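Local coordinates for protein transcriptional regulator (TetR/AcrR family) (Bacillus halodurans, PDB 5GP9) that probably represses fatty acid degradation genes by binding their operator DNA, as a TetR-family regulator that responds to a bound fatty-acyl effector, at residues M62-M73 / V122-L133. Sequence-based numbering, arbitrary orientation.
Sequences MGRFVDKIRSQM and VLKGYLNLLDEL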
loop_
_atom_site.group_PDB
_atom_site.type_symbol
_atom_site.label_atom_id
_atom_site.label_comp_id
_atom_site.label_asym_id
_atom_site.label_seq_id
_atom_site.Cartn_x
_atom_site.Cartn_y
_atom_site.Cartn_z
ATOM N N MET A 62 -13.029 10.239 -6.236
ATOM C CA MET A 62 -12.271 10.813 -5.128
ATOM C C MET A 62 -12.744 12.193 -4.736
ATOM O O MET A 62 -12.823 12.514 -3.567
ATOM C CB MET A 62 -10.767 10.818 -5.490
ATOM C CG MET A 62 -10.198 9.436 -5.411
ATOM S SD MET A 62 -10.165 8.713 -3.712
ATOM C CE MET A 62 -9.811 10.136 -2.775
ATOM N N GLY A 63 -13.068 13.029 -5.725
ATOM C CA GLY A 63 -13.499 14.344 -5.462
ATOM C C GLY A 63 -14.747 14.340 -4.639
ATOM O O GLY A 63 -14.826 15.104 -3.690
ATOM N N ARG A 64 -15.669 13.446 -4.948
ATOM C CA ARG A 64 -16.937 13.347 -4.177
ATOM C C ARG A 64 -16.777 12.734 -2.800
ATOM O O ARG A 64 -17.459 13.135 -1.877
ATOM C CB ARG A 64 -17.979 12.531 -4.920
ATOM C CG ARG A 64 -18.379 13.167 -6.233
ATOM C CD ARG A 64 -19.672 12.632 -6.858
ATOM N NE ARG A 64 -20.028 13.547 -7.965
ATOM C CZ ARG A 64 -20.761 14.670 -7.867
ATOM N NH1 ARG A 64 -21.360 15.035 -6.722
ATOM N NH2 ARG A 64 -20.943 15.421 -8.955
ATOM N N PHE A 65 -15.945 11.706 -2.717
ATOM C CA PHE A 65 -15.537 11.061 -1.442
ATOM C C PHE A 65 -14.980 12.067 -0.480
ATOM O O PHE A 65 -15.440 12.121 0.631
ATOM C CB PHE A 65 -14.564 9.961 -1.766
ATOM C CG PHE A 65 -13.904 9.322 -0.562
ATOM C CD1 PHE A 65 -14.655 8.700 0.425
ATOM C CD2 PHE A 65 -12.538 9.395 -0.415
ATOM C CE1 PHE A 65 -14.015 8.131 1.510
ATOM C CE2 PHE A 65 -11.891 8.753 0.597
ATOM C CZ PHE A 65 -12.623 8.112 1.579
ATOM N N VAL A 66 -14.002 12.872 -0.915
ATOM C CA VAL A 66 -13.380 13.853 -0.058
ATOM C C VAL A 66 -14.429 14.918 0.371
ATOM O O VAL A 66 -14.487 15.298 1.557
ATOM C CB VAL A 66 -12.071 14.469 -0.663
ATOM C CG1 VAL A 66 -11.053 13.379 -0.993
ATOM C CG2 VAL A 66 -12.345 15.320 -1.886
ATOM N N ASP A 67 -15.271 15.357 -0.569
ATOM C CA ASP A 67 -16.322 16.377 -0.288
ATOM C C ASP A 67 -17.308 15.898 0.751
ATOM O O ASP A 67 -17.675 16.661 1.654
ATOM C CB ASP A 67 -17.103 16.759 -1.562
ATOM C CG ASP A 67 -16.341 17.712 -2.462
ATOM O OD1 ASP A 67 -15.313 18.273 -2.035
ATOM O OD2 ASP A 67 -16.774 17.920 -3.613
ATOM N N LYS A 68 -17.726 14.648 0.628
ATOM C CA LYS A 68 -18.588 14.024 1.655
ATOM C C LYS A 68 -17.940 13.911 3.017
ATOM O O LYS A 68 -18.635 14.064 4.032
ATOM C CB LYS A 68 -19.020 12.641 1.254
ATOM C CG LYS A 68 -20.100 12.669 0.211
ATOM C CD LYS A 68 -20.525 11.272 -0.188
ATOM C CE LYS A 68 -21.653 11.365 -1.203
ATOM N NZ LYS A 68 -21.800 10.116 -1.976
ATOM N N ILE A 69 -16.634 13.611 3.068
ATOM C CA ILE A 69 -15.964 13.532 4.346
ATOM C C ILE A 69 -15.953 14.881 4.972
ATOM O O ILE A 69 -16.369 15.048 6.160
ATOM C CB ILE A 69 -14.546 12.912 4.255
ATOM C CG1 ILE A 69 -14.684 11.474 3.848
ATOM C CG2 ILE A 69 -13.800 12.962 5.606
ATOM C CD1 ILE A 69 -13.352 10.785 3.520
ATOM N N ARG A 70 -15.519 15.843 4.173
ATOM C CA ARG A 70 -15.312 17.193 4.625
ATOM C C ARG A 70 -16.591 17.803 5.243
ATOM O O ARG A 70 -16.513 18.529 6.235
ATOM C CB ARG A 70 -14.816 18.013 3.449
ATOM C CG ARG A 70 -14.201 19.324 3.816
ATOM C CD ARG A 70 -13.798 20.042 2.531
ATOM N NE ARG A 70 -12.594 19.477 1.901
ATOM C CZ ARG A 70 -11.365 19.657 2.389
ATOM N NH1 ARG A 70 -11.181 20.327 3.523
ATOM N NH2 ARG A 70 -10.315 19.139 1.769
ATOM N N SER A 71 -17.750 17.478 4.697
ATOM C CA SER A 71 -19.007 18.039 5.200
ATOM C C SER A 71 -19.558 17.249 6.388
ATOM O O SER A 71 -20.216 17.828 7.269
ATOM C CB SER A 71 -20.040 18.218 4.080
ATOM O OG SER A 71 -20.654 17.006 3.743
ATOM N N GLN A 72 -19.317 15.944 6.446
ATOM C CA GLN A 72 -19.731 15.198 7.631
ATOM C C GLN A 72 -18.921 15.586 8.830
ATOM O O GLN A 72 -19.453 15.617 9.928
ATOM C CB GLN A 72 -19.603 13.720 7.437
ATOM C CG GLN A 72 -20.558 13.195 6.454
ATOM C CD GLN A 72 -20.471 11.728 6.455
ATOM O OE1 GLN A 72 -19.971 11.124 7.424
ATOM N NE2 GLN A 72 -20.944 11.116 5.396
ATOM N N MET A 73 -17.625 15.836 8.585
ATOM C CA MET A 73 -16.675 16.296 9.584
ATOM C C MET A 73 -17.051 17.682 10.068
ATOM O O MET A 73 -16.946 17.956 11.245
ATOM C CB MET A 73 -15.262 16.372 8.977
ATOM C CG MET A 73 -14.577 15.030 8.912
ATOM S SD MET A 73 -12.756 15.099 8.859
ATOM C CE MET A 73 -12.457 16.218 7.582
ATOM N N VAL A 122 -4.262 12.414 -7.908
ATOM C CA VAL A 122 -5.685 12.383 -7.489
ATOM C C VAL A 122 -5.781 12.141 -5.950
ATOM O O VAL A 122 -6.540 12.788 -5.206
ATOM C CB VAL A 122 -6.478 11.307 -8.254
ATOM C CG1 VAL A 122 -7.874 11.138 -7.698
ATOM C CG2 VAL A 122 -6.528 11.629 -9.740
ATOM N N LEU A 123 -4.984 11.217 -5.479
ATOM C CA LEU A 123 -4.924 10.870 -4.076
ATOM C C LEU A 123 -4.575 12.028 -3.183
ATOM O O LEU A 123 -5.060 12.109 -2.048
ATOM C CB LEU A 123 -3.938 9.705 -3.909
ATOM C CG LEU A 123 -3.789 9.051 -2.542
ATOM C CD1 LEU A 123 -5.151 8.480 -2.116
ATOM C CD2 LEU A 123 -2.628 8.025 -2.562
ATOM N N LYS A 124 -3.772 12.998 -3.694
ATOM C CA LYS A 124 -3.352 14.129 -2.873
ATOM C C LYS A 124 -4.503 14.882 -2.273
ATOM O O LYS A 124 -4.405 15.356 -1.168
ATOM C CB LYS A 124 -2.360 15.073 -3.592
ATOM C CG LYS A 124 -1.694 16.060 -2.628
ATOM C CD LYS A 124 -0.767 17.023 -3.365
ATOM C CE LYS A 124 -0.801 18.437 -2.765
ATOM N NZ LYS A 124 0.068 19.392 -3.537
ATOM N N GLY A 125 -5.643 14.973 -2.948
ATOM C CA GLY A 125 -6.798 15.631 -2.370
ATOM C C GLY A 125 -7.282 15.028 -1.032
ATOM O O GLY A 125 -7.602 15.746 -0.080
ATOM N N TYR A 126 -7.236 13.708 -0.954
ATOM C CA TYR A 126 -7.667 13.015 0.276
ATOM C C TYR A 126 -6.569 13.201 1.355
ATOM O O TYR A 126 -6.812 13.506 2.514
ATOM C CB TYR A 126 -7.864 11.554 -0.046
ATOM C CG TYR A 126 -8.292 10.662 1.093
ATOM C CD1 TYR A 126 -9.123 11.110 2.116
ATOM C CD2 TYR A 126 -7.893 9.389 1.146
ATOM C CE1 TYR A 126 -9.519 10.267 3.138
ATOM C CE2 TYR A 126 -8.286 8.538 2.134
ATOM C CZ TYR A 126 -9.089 8.981 3.145
ATOM O OH TYR A 126 -9.492 8.105 4.167
ATOM N N LEU A 127 -5.314 13.040 0.930
ATOM C CA LEU A 127 -4.146 13.314 1.822
ATOM C C LEU A 127 -4.147 14.728 2.392
ATOM O O LEU A 127 -3.892 14.862 3.528
ATOM C CB LEU A 127 -2.792 12.972 1.180
ATOM C CG LEU A 127 -2.647 11.553 0.579
ATOM C CD1 LEU A 127 -1.282 11.316 -0.109
ATOM C CD2 LEU A 127 -2.933 10.497 1.638
ATOM N N ASN A 128 -4.518 15.752 1.612
ATOM C CA ASN A 128 -4.671 17.134 2.157
ATOM C C ASN A 128 -5.765 17.280 3.203
ATOM O O ASN A 128 -5.604 17.981 4.196
ATOM C CB ASN A 128 -4.936 18.122 1.024
ATOM C CG ASN A 128 -3.746 18.296 0.085
ATOM O OD1 ASN A 128 -2.621 17.877 0.354
ATOM N ND2 ASN A 128 -4.030 18.906 -1.071
ATOM N N LEU A 129 -6.865 16.565 3.033
ATOM C CA LEU A 129 -7.893 16.486 4.039
ATOM C C LEU A 129 -7.393 15.857 5.325
ATOM O O LEU A 129 -7.647 16.337 6.401
ATOM C CB LEU A 129 -9.117 15.689 3.518
ATOM C CG LEU A 129 -10.205 15.547 4.563
ATOM C CD1 LEU A 129 -10.723 16.933 4.956
ATOM C CD2 LEU A 129 -11.301 14.653 4.014
ATOM N N LEU A 130 -6.694 14.740 5.206
ATOM C CA LEU A 130 -6.027 14.138 6.352
ATOM C C LEU A 130 -5.118 15.181 7.090
ATOM O O LEU A 130 -5.159 15.336 8.288
ATOM C CB LEU A 130 -5.187 12.921 5.937
ATOM C CG LEU A 130 -5.866 11.543 5.888
ATOM C CD1 LEU A 130 -4.910 10.463 5.419
ATOM C CD2 LEU A 130 -6.440 11.084 7.220
ATOM N N ASP A 131 -4.315 15.900 6.326
ATOM C CA ASP A 131 -3.411 16.931 6.898
ATOM C C ASP A 131 -4.172 18.039 7.665
ATOM O O ASP A 131 -3.794 18.353 8.844
ATOM C CB ASP A 131 -2.561 17.574 5.802
ATOM C CG ASP A 131 -1.530 16.644 5.212
ATOM O OD1 ASP A 131 -1.288 15.499 5.713
ATOM O OD2 ASP A 131 -0.940 17.055 4.224
ATOM N N GLU A 132 -5.284 18.479 7.087
ATOM C CA GLU A 132 -6.133 19.447 7.780
ATOM C C GLU A 132 -6.636 18.936 9.109
ATOM O O GLU A 132 -6.611 19.671 10.099
ATOM C CB GLU A 132 -7.335 19.888 6.953
ATOM C CG GLU A 132 -7.031 20.522 5.591
ATOM C CD GLU A 132 -8.306 20.833 4.812
ATOM O OE1 GLU A 132 -8.170 21.205 3.640
ATOM O OE2 GLU A 132 -9.457 20.704 5.354
ATOM N N LEU A 133 -7.108 17.689 9.150
ATOM C CA LEU A 133 -7.538 17.078 10.379
ATOM C C LEU A 133 -6.473 16.987 11.469
ATOM O O LEU A 133 -6.730 17.220 12.673
ATOM C CB LEU A 133 -8.095 15.697 10.094
ATOM C CG LEU A 133 -8.695 15.012 11.286
ATOM C CD1 LEU A 133 -9.851 15.832 11.855
ATOM C CD2 LEU A 133 -9.140 13.589 10.922
HETATM O O HOH W 1 -8.953 18.056 -0.097
#
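F65 and Y126 meet as a T-shaped pair: CE2 of F65 stands 3.7 Å above the centre of the Y126 ring, the planes inclined at 62°. With CG anti to its own N, Y126 becomes a knob in a hole formed by M62, F65, V66 and I69. Tyrosine suits the site because its flank is apolar while its OH reaches a hydrogen bond with H90 of helix 79-95.

Aliphatic packing continues before and after Y126. M62, a bent chain, lays CE against CB of Y126 at 3.6 Å, and its CB touches CG1 of V122. The compact V66 brings CG1 within 3.6 Å of CA of Y126, where the backbones are nearest. One turn on, L129 is a second knob, among V66, I69, R70 and M73, CD2 packing on CG2 of I69 and CD1 against CE of M73, both closer than usual van der Waals contact.

Along the outer edge, R70 bends at chi3 (-75°), so that its guanidinium turns across to the carboxylate of E132. NH1 alone serves both oxygens, OE2 at a short 2.5 Å and OE1 at 3.1 Å, on their syn sides but tilted out of the carboxylate plane, a bifurcated contact and not a two-nitrogen pairing. OE2 is also hydrogen-bonded to a glycerol, probably from the crystallisation liquor. CD1 of L129 lies over one face of the guanidinium, and a water links NH2, weakly, to O of G125.

Helices 50-74 and 113-139 run nearly parallel, 11° apart, probably within the effector-binding domain, as in other TetR regulators; a bound palmitic acid touches M62, F65 and L123. The apolar seam implies that hydrophobic fit supplies most of the contact, while the R70–E132 salt bridge helps tie the helices at the more exposed margin.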